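Deoxycytidylate deaminase (Cyanophage S-TIM5, PDB 4P9E) probably deaminates dCMP to dUMP with the help of a bound zinc ion, a reaction that feeds thymidine nucleotide synthesis. Local coordinates at residues F19-A32 with H43-C57. Residues are numbered along the deposited sequence; the frame is centred on the assembly and turned at random. Where two conformers were deposited one is given.
Sequences FSQVSNCKRMKVGA and HGWNGTPSGFHTNCC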
ATOM      1  N   PHE A  19       8.747  12.008 -22.643  1.00 43.27           N
ATOM      2  CA  PHE A  19       8.640  10.565 -22.750  1.00 46.54           C
ATOM      3  C   PHE A  19       8.074  10.066 -24.060  1.00 47.46           C
ATOM      4  O   PHE A  19       8.339   8.941 -24.439  1.00 52.00           O
ATOM      5  CB  PHE A  19       7.908   9.974 -21.552  1.00 43.84           C
ATOM      6  CG  PHE A  19       8.756   9.938 -20.323  1.00 46.21           C
ATOM      7  CD1 PHE A  19       9.743   8.972 -20.181  1.00 52.95           C
ATOM      8  CD2 PHE A  19       8.609  10.890 -19.332  1.00 42.78           C
ATOM      9  CE1 PHE A  19      10.551   8.945 -19.053  1.00 52.30           C
ATOM     10  CE2 PHE A  19       9.413  10.870 -18.207  1.00 47.27           C
ATOM     11  CZ  PHE A  19      10.387   9.899 -18.063  1.00 47.78           C
ATOM     12  N   SER A  20       7.319  10.897 -24.768  1.00 41.62           N
ATOM     13  CA  SER A  20       6.850  10.499 -26.091  1.00 42.11           C
ATOM     14  C   SER A  20       8.041  10.243 -27.005  1.00 45.51           C
ATOM     15  O   SER A  20       7.985   9.378 -27.873  1.00 51.25           O
ATOM     16  CB  SER A  20       5.916  11.545 -26.711  1.00 37.64           C
ATOM     17  OG  SER A  20       6.581  12.771 -26.943  1.00 39.48           O
ATOM     18  N   GLN A  21       9.132  10.965 -26.780  1.00 39.20           N
ATOM     19  CA  GLN A  21      10.282  10.899 -27.670  1.00 43.24           C
ATOM     20  C   GLN A  21      11.187   9.702 -27.405  1.00 45.24           C
ATOM     21  O   GLN A  21      12.126   9.453 -28.150  1.00 54.59           O
ATOM     22  CB  GLN A  21      11.075  12.200 -27.596  1.00 45.05           C
ATOM     23  CG  GLN A  21      10.252  13.405 -27.979  1.00 40.62           C
ATOM     24  CD  GLN A  21       9.934  13.449 -29.463  1.00 52.69           C
ATOM     25  OE1 GLN A  21      10.827  13.663 -30.286  1.00 58.41           O
ATOM     26  NE2 GLN A  21       8.657  13.252 -29.817  1.00 48.16           N
ATOM     27  N   VAL A  22      10.893   8.963 -26.344  1.00 39.45           N
ATOM     28  CA  VAL A  22      11.609   7.737 -26.020  1.00 40.56           C
ATOM     29  C   VAL A  22      11.070   6.599 -26.878  1.00 46.58           C
ATOM     30  O   VAL A  22      11.768   5.623 -27.165  1.00 55.01           O
ATOM     31  CB  VAL A  22      11.444   7.400 -24.527  1.00 39.70           C
ATOM     32  CG1 VAL A  22      11.945   6.003 -24.209  1.00 42.99           C
ATOM     33  CG2 VAL A  22      12.159   8.436 -23.665  1.00 42.46           C
ATOM     34  N   SER A  23       9.811   6.720 -27.284  1.00 42.99           N
ATOM     35  CA  SER A  23       9.166   5.702 -28.067  1.00 46.83           C
ATOM     36  C   SER A  23       9.826   5.453 -29.430  1.00 63.21           C
ATOM     37  O   SER A  23      10.682   6.234 -29.845  1.00 67.20           O
ATOM     38  CB  SER A  23       7.754   6.152 -28.508  1.00 43.67           C
ATOM     39  OG  SER A  23       7.132   5.194 -29.347  1.00 48.23           O
ATOM     40  N   ASN A  24       9.459   4.395 -30.100  1.00 63.46           N
ATOM     41  CA  ASN A  24      10.165   3.954 -31.298  1.00 67.96           C
ATOM     42  C   ASN A  24       9.263   3.862 -32.544  1.00 71.26           C
ATOM     43  O   ASN A  24       9.673   3.358 -33.593  1.00 76.14           O
ATOM     44  CB  ASN A  24      10.792   2.582 -31.068  1.00 69.47           C
ATOM     45  CG  ASN A  24      12.234   2.552 -31.486  1.00 85.85           C
ATOM     46  OD1 ASN A  24      13.131   2.821 -30.681  1.00 91.60           O
ATOM     47  ND2 ASN A  24      12.477   2.233 -32.753  1.00 89.60           N
ATOM     48  N   CYS A  25       8.037   4.334 -32.396  1.00 77.54           N
ATOM     49  CA  CYS A  25       7.062   4.228 -33.458  0.50 85.76           C
ATOM     50  C   CYS A  25       7.197   5.397 -34.413  1.00 90.44           C
ATOM     51  O   CYS A  25       7.331   6.541 -33.997  1.00 88.07           O
ATOM     52  CB  CYS A  25       5.664   4.119 -32.871  0.50 72.60           C
ATOM     53  SG  CYS A  25       5.543   2.915 -31.579  0.50 87.06           S
ATOM     54  N   LYS A  26       7.192   5.086 -35.703  1.00 93.28           N
ATOM     55  CA  LYS A  26       7.449   6.081 -36.719  1.00 92.28           C
ATOM     56  C   LYS A  26       6.148   6.784 -37.061  1.00 92.06           C
ATOM     57  O   LYS A  26       6.150   7.929 -37.516  1.00 87.95           O
ATOM     58  CB  LYS A  26       8.072   5.423 -37.951  1.00100.97           C
ATOM     59  CG  LYS A  26       9.291   4.556 -37.630  1.00 95.89           C
ATOM     60  CD  LYS A  26      10.297   5.314 -36.780  1.00 93.52           C
ATOM     61  CE  LYS A  26      11.299   4.377 -36.125  1.00 95.72           C
ATOM     62  NZ  LYS A  26      12.086   5.073 -35.068  1.00 89.56           N
ATOM     63  N   ARG A  27       5.033   6.099 -36.822  1.00 88.84           N
ATOM     64  CA  ARG A  27       3.728   6.682 -37.088  1.00 85.58           C
ATOM     65  C   ARG A  27       3.406   7.779 -36.066  1.00 84.06           C
ATOM     66  O   ARG A  27       3.175   8.938 -36.422  1.00 76.64           O
ATOM     67  CB  ARG A  27       2.640   5.604 -37.087  1.00 83.61           C
ATOM     68  CG  ARG A  27       1.476   5.919 -38.021  1.00 93.16           C
ATOM     69  CD  ARG A  27       0.372   4.864 -37.969  1.00 98.72           C
ATOM     70  NE  ARG A  27      -0.680   5.208 -37.016  1.00103.51           N
ATOM     71  CZ  ARG A  27      -1.911   4.707 -37.041  1.00112.24           C
ATOM     72  NH1 ARG A  27      -2.259   3.832 -37.977  1.00108.47           N
ATOM     73  NH2 ARG A  27      -2.804   5.086 -36.130  1.00109.01           N
ATOM     74  N   MET A  28       3.411   7.418 -34.790  1.00 79.03           N
ATOM     75  CA  MET A  28       3.054   8.367 -33.752  1.00 66.49           C
ATOM     76  C   MET A  28       3.857   8.105 -32.503  1.00 61.60           C
ATOM     77  O   MET A  28       3.930   6.969 -32.053  1.00 61.74           O
ATOM     78  CB  MET A  28       1.586   8.209 -33.417  1.00 57.17           C
ATOM     79  CG  MET A  28       0.904   9.477 -33.029  1.00 52.71           C
ATOM     80  SD  MET A  28      -0.846   9.118 -32.961  1.00 69.29           S
ATOM     81  CE  MET A  28      -1.537  10.655 -33.589  1.00 88.69           C
ATOM     82  N   LYS A  29       4.467   9.153 -31.958  1.00 52.89           N
ATOM     83  CA  LYS A  29       5.076   9.092 -30.632  1.00 50.43           C
ATOM     84  C   LYS A  29       4.175   9.746 -29.562  1.00 43.72           C
ATOM     85  O   LYS A  29       3.831  10.922 -29.651  1.00 46.10           O
ATOM     86  CB  LYS A  29       6.459   9.735 -30.643  1.00 48.59           C
ATOM     87  CG  LYS A  29       7.406   9.129 -31.649  1.00 55.44           C
ATOM     88  CD  LYS A  29       8.863   9.366 -31.252  1.00 54.27           C
ATOM     89  CE  LYS A  29       9.813   8.984 -32.382  1.00 67.84           C
ATOM     90  NZ  LYS A  29       9.446   7.667 -32.991  1.00 72.83           N
ATOM     91  N   VAL A  30       3.787   8.963 -28.560  1.00 49.29           N
ATOM     92  CA  VAL A  30       2.870   9.413 -27.514  1.00 42.92           C
ATOM     93  C   VAL A  30       3.492   9.233 -26.132  1.00 41.59           C
ATOM     94  O   VAL A  30       4.182   8.241 -25.864  1.00 39.34           O
ATOM     95  CB  VAL A  30       1.552   8.607 -27.561  1.00 41.68           C
ATOM     96  CG1 VAL A  30       0.477   9.259 -26.696  1.00 37.98           C
ATOM     97  CG2 VAL A  30       1.070   8.469 -28.995  1.00 42.23           C
ATOM     98  N   GLY A  31       3.254  10.195 -25.255  1.00 37.47           N
ATOM     99  CA  GLY A  31       3.688  10.070 -23.881  1.00 33.18           C
ATOM    100  C   GLY A  31       2.509  10.276 -22.967  1.00 34.85           C
ATOM    101  O   GLY A  31       1.593  11.008 -23.300  1.00 37.40           O
ATOM    102  N   ALA A  32       2.518   9.616 -21.817  1.00 38.29           N
ATOM    103  CA  ALA A  32       1.496   9.856 -20.796  1.00 37.46           C
ATOM    104  C   ALA A  32       2.127   9.938 -19.404  1.00 37.70           C
ATOM    105  O   ALA A  32       3.189   9.382 -19.163  1.00 34.31           O
ATOM    106  CB  ALA A  32       0.392   8.788 -20.845  1.00 31.92           C
ATOM    107  N   HIS A  43       4.487   6.890 -15.670  1.00 36.18           N
ATOM    108  CA  HIS A  43       4.700   7.455 -16.987  1.00 33.31           C
ATOM    109  C   HIS A  43       4.631   6.322 -17.992  1.00 36.02           C
ATOM    110  O   HIS A  43       4.630   5.158 -17.622  1.00 37.18           O
ATOM    111  CB  HIS A  43       6.032   8.189 -17.053  1.00 34.40           C
ATOM    112  CG  HIS A  43       7.207   7.331 -16.717  1.00 39.63           C
ATOM    113  ND1 HIS A  43       8.062   6.839 -17.671  1.00 43.81           N
ATOM    114  CD2 HIS A  43       7.652   6.868 -15.527  1.00 38.51           C
ATOM    115  CE1 HIS A  43       8.999   6.105 -17.086  1.00 42.68           C
ATOM    116  NE2 HIS A  43       8.769   6.113 -15.789  1.00 45.56           N
ATOM    117  N   GLY A  44       4.554   6.661 -19.263  1.00 29.01           N
ATOM    118  CA  GLY A  44       4.309   5.660 -20.267  1.00 30.41           C
ATOM    119  C   GLY A  44       4.453   6.240 -21.650  1.00 34.84           C
ATOM    120  O   GLY A  44       4.253   7.427 -21.884  1.00 30.61           O
ATOM    121  N   TRP A  45       4.820   5.379 -22.577  1.00 34.39           N
ATOM    122  CA  TRP A  45       4.918   5.796 -23.943  1.00 33.63           C
ATOM    123  C   TRP A  45       4.494   4.658 -24.845  1.00 40.17           C
ATOM    124  O   TRP A  45       4.193   3.555 -24.393  1.00 40.06           O
ATOM    125  CB  TRP A  45       6.330   6.290 -24.265  1.00 36.12           C
ATOM    126  CG  TRP A  45       7.414   5.266 -24.048  1.00 44.64           C
ATOM    127  CD1 TRP A  45       7.799   4.287 -24.917  1.00 39.49           C
ATOM    128  CD2 TRP A  45       8.257   5.124 -22.890  1.00 41.91           C
ATOM    129  NE1 TRP A  45       8.814   3.551 -24.382  1.00 37.42           N
ATOM    130  CE2 TRP A  45       9.118   4.035 -23.144  1.00 40.45           C
ATOM    131  CE3 TRP A  45       8.360   5.806 -21.671  1.00 36.05           C
ATOM    132  CZ2 TRP A  45      10.076   3.608 -22.216  1.00 37.88           C
ATOM    133  CZ3 TRP A  45       9.315   5.384 -20.749  1.00 38.97           C
ATOM    134  CH2 TRP A  45      10.161   4.296 -21.028  1.00 42.24           C
ATOM    135  N   ASN A  46       4.370   4.907 -26.135  1.00 47.90           N
ATOM    136  CA  ASN A  46       3.841   3.851 -26.981  1.00 43.87           C
ATOM    137  C   ASN A  46       4.924   2.936 -27.535  1.00 50.29           C
ATOM    138  O   ASN A  46       6.005   3.380 -27.889  1.00 54.49           O
ATOM    139  CB  ASN A  46       2.921   4.402 -28.075  1.00 46.43           C
ATOM    140  CG  ASN A  46       3.641   5.283 -29.048  1.00 53.61           C
ATOM    141  OD1 ASN A  46       4.735   5.759 -28.777  1.00 63.73           O
ATOM    142  ND2 ASN A  46       3.034   5.502 -30.199  1.00 59.24           N
ATOM    143  N   GLY A  47       4.632   1.644 -27.583  1.00 38.96           N
ATOM    144  CA  GLY A  47       5.593   0.688 -28.075  1.00 39.13           C
ATOM    145  C   GLY A  47       5.312  -0.745 -27.694  1.00 44.97           C
ATOM    146  O   GLY A  47       4.279  -1.072 -27.128  1.00 48.55           O
ATOM    147  N   THR A  48       6.265  -1.603 -28.021  1.00 49.69           N
ATOM    148  CA  THR A  48       6.169  -3.040 -27.782  1.00 52.87           C
ATOM    149  C   THR A  48       6.534  -3.400 -26.345  1.00 55.93           C
ATOM    150  O   THR A  48       7.314  -2.694 -25.695  1.00 55.31           O
ATOM    151  CB  THR A  48       7.107  -3.831 -28.728  1.00 59.72           C
ATOM    152  OG1 THR A  48       8.478  -3.590 -28.373  1.00 57.07           O
ATOM    153  CG2 THR A  48       6.864  -3.431 -30.166  1.00 68.92           C
ATOM    154  N   PRO A  49       5.981  -4.514 -25.882  1.00 57.80           N
ATOM    155  CA  PRO A  49       6.145  -4.968 -24.505  1.00 58.62           C
ATOM    156  C   PRO A  49       7.584  -5.339 -24.228  1.00 58.94           C
ATOM    157  O   PRO A  49       8.303  -5.720 -25.141  1.00 67.00           O
ATOM    158  CB  PRO A  49       5.265  -6.210 -24.453  1.00 51.62           C
ATOM    159  CG  PRO A  49       4.204  -5.938 -25.430  1.00 44.90           C
ATOM    160  CD  PRO A  49       4.844  -5.172 -26.542  1.00 50.66           C
ATOM    161  N   SER A  50       8.065  -5.155 -22.930  1.00 61.75           N
ATOM    162  CA  SER A  50       9.433  -5.431 -22.548  1.00 65.96           C
ATOM    163  C   SER A  50       9.749  -6.884 -22.847  1.00 74.87           C
ATOM    164  O   SER A  50       9.094  -7.788 -22.330  1.00 74.94           O
ATOM    165  CB  SER A  50       9.627  -5.133 -21.068  1.00 62.19           C
ATOM    166  OG  SER A  50       9.442  -3.750 -20.817  1.00 69.47           O
ATOM    167  N   GLY A  51      10.798  -7.103 -23.633  1.00 68.13           N
ATOM    168  CA  GLY A  51      11.214  -8.439 -24.027  1.00 74.96           C
ATOM    169  C   GLY A  51      10.605  -8.953 -25.317  1.00 76.07           C
ATOM    170  O   GLY A  51      10.868 -10.071 -25.739  1.00 83.96           O
ATOM    171  N   PHE A  52       9.850  -8.102 -25.991  1.00 71.86           N
ATOM    172  CA  PHE A  52       9.372  -8.395 -27.332  1.00 76.71           C
ATOM    173  C   PHE A  52      10.549  -8.311 -28.291  1.00 93.92           C
ATOM    174  O   PHE A  52      11.558  -7.683 -27.982  1.00 95.70           O
ATOM    175  CB  PHE A  52       8.319  -7.374 -27.740  1.00 71.40           C
ATOM    176  CG  PHE A  52       7.396  -7.845 -28.818  1.00 73.86           C
ATOM    177  CD1 PHE A  52       6.622  -8.973 -28.640  1.00 79.02           C
ATOM    178  CD2 PHE A  52       7.280  -7.145 -29.999  1.00 76.05           C
ATOM    179  CE1 PHE A  52       5.763  -9.397 -29.626  1.00 75.30           C
ATOM    180  CE2 PHE A  52       6.422  -7.568 -30.985  1.00 77.91           C
ATOM    181  CZ  PHE A  52       5.663  -8.695 -30.798  1.00 77.91           C
ATOM    182  N   HIS A  53      10.468  -9.034 -29.400  1.00107.02           N
ATOM    183  CA  HIS A  53      11.626  -9.204 -30.268  1.00111.98           C
ATOM    184  C   HIS A  53      11.860  -7.993 -31.157  1.00113.07           C
ATOM    185  O   HIS A  53      12.923  -7.382 -31.115  1.00122.08           O
ATOM    186  CB  HIS A  53      11.507 -10.482 -31.099  1.00110.60           C
ATOM    187  CG  HIS A  53      10.311 -10.510 -31.994  1.00116.47           C
ATOM    188  ND1 HIS A  53      10.262  -9.829 -33.191  1.00119.59           N
ATOM    189  CD2 HIS A  53       9.116 -11.132 -31.868  1.00122.63           C
ATOM    190  CE1 HIS A  53       9.088 -10.030 -33.761  1.00121.08           C
ATOM    191  NE2 HIS A  53       8.374 -10.819 -32.980  1.00128.59           N
ATOM    192  N   THR A  54      10.864  -7.646 -31.959  1.00104.69           N
ATOM    193  CA  THR A  54      10.976  -6.487 -32.825  1.00106.57           C
ATOM    194  C   THR A  54      10.660  -5.226 -32.045  1.00112.52           C
ATOM    195  O   THR A  54       9.658  -5.163 -31.343  1.00112.12           O
ATOM    196  CB  THR A  54      10.006  -6.578 -33.998  1.00108.72           C
ATOM    197  OG1 THR A  54       9.761  -5.266 -34.514  1.00104.89           O
ATOM    198  CG2 THR A  54       8.694  -7.186 -33.549  1.00107.47           C
ATOM    199  N   ASN A  55      11.512  -4.216 -32.170  1.00 97.09           N
ATOM    200  CA  ASN A  55      11.270  -2.953 -31.494  1.00 83.14           C
ATOM    201  C   ASN A  55      10.358  -2.029 -32.290  1.00 80.39           C
ATOM    202  O   ASN A  55       9.691  -1.178 -31.714  1.00 76.72           O
ATOM    203  CB  ASN A  55      12.580  -2.248 -31.159  1.00 88.36           C
ATOM    204  CG  ASN A  55      12.979  -2.424 -29.710  1.00 85.12           C
ATOM    205  OD1 ASN A  55      12.167  -2.252 -28.806  1.00 88.16           O
ATOM    206  ND2 ASN A  55      14.234  -2.761 -29.484  1.00 78.07           N
ATOM    207  N   CYS A  56      10.337  -2.204 -33.608  1.00 88.51           N
ATOM    208  CA  CYS A  56       9.502  -1.383 -34.476  1.00 91.98           C
ATOM    209  C   CYS A  56       8.025  -1.718 -34.299  1.00 79.28           C
ATOM    210  O   CYS A  56       7.654  -2.885 -34.178  1.00 80.36           O
ATOM    211  CB  CYS A  56       9.910  -1.564 -35.940  1.00102.18           C
ATOM    212  SG  CYS A  56       8.965  -2.825 -36.828  1.00 98.51           S
ATOM    213  N   CYS A  57       7.187  -0.687 -34.283  1.00 82.34           N
ATOM    214  CA  CYS A  57       5.750  -0.870 -34.120  1.00 80.81           C
ATOM    215  C   CYS A  57       5.104  -1.355 -35.414  1.00 84.26           C
ATOM    216  O   CYS A  57       3.897  -1.219 -35.606  1.00 89.45           O
ATOM    217  CB  CYS A  57       5.092   0.434 -33.662  1.00 80.01           C
ATOM    218  SG  CYS A  57       5.523   0.935 -31.979  1.00 73.92           S
TER
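Ala32 pairs with Gly44 at the open end of the antiparallel hairpin 31-36/39-45, and beyond it the loop leading out of helix 6-20 is tied to residues 46-57 by one asparagine and, in one modelled conformer of Cys25, by a disulfide. The bond from Ala32 N to Gly44 O is 2.8 Å; its return partner, Gly44 N to Ala32 O, is weak. Gly31 and Trp45 follow as a non-hydrogen-bonded pair. Past the strands, Asn46 takes over. With CG held between its own backbone N and carbonyl carbon (chi1 64°), its amide reaches into the 23-30 loop: ND2 gives a nearly straight bond to Met28 O (2.5 Å), which lies in the amide plane although ND2 stands above the Met28 carbonyl plane, and OD1 takes a weak bond from Val30 N. Ser23 OG lies 2.5 Å from Asn46 OD1 and 2.6 Å from Asn46 O, while it accepts from Cys25 N in an ST turn. From the turn after the helix, Val22 CG1 sits over one face of the indole of Trp45 as a CH-pi contact, 3.8 Å from the centroid of the six-membered ring. Phe19 meets that indole rim to rim, CD1 to CZ3 at 3.7 Å, and lays one face against His43 ND1. Ile8 of the second subunit packs on Val22 and Trp45. Farther out, in the conformer given, Cys25 SG is bonded to Cys57 SG (2.0 Å); the second conformer makes this link less certain. His43, Trp45 and Gly47 bind dCMP or dTTP and Asn46 binds dTMP in other structures of this protein; here, with no nucleotide bound, a bond at each end of its amide, the one at OD1 weak, should fix which way Asn46 is turned.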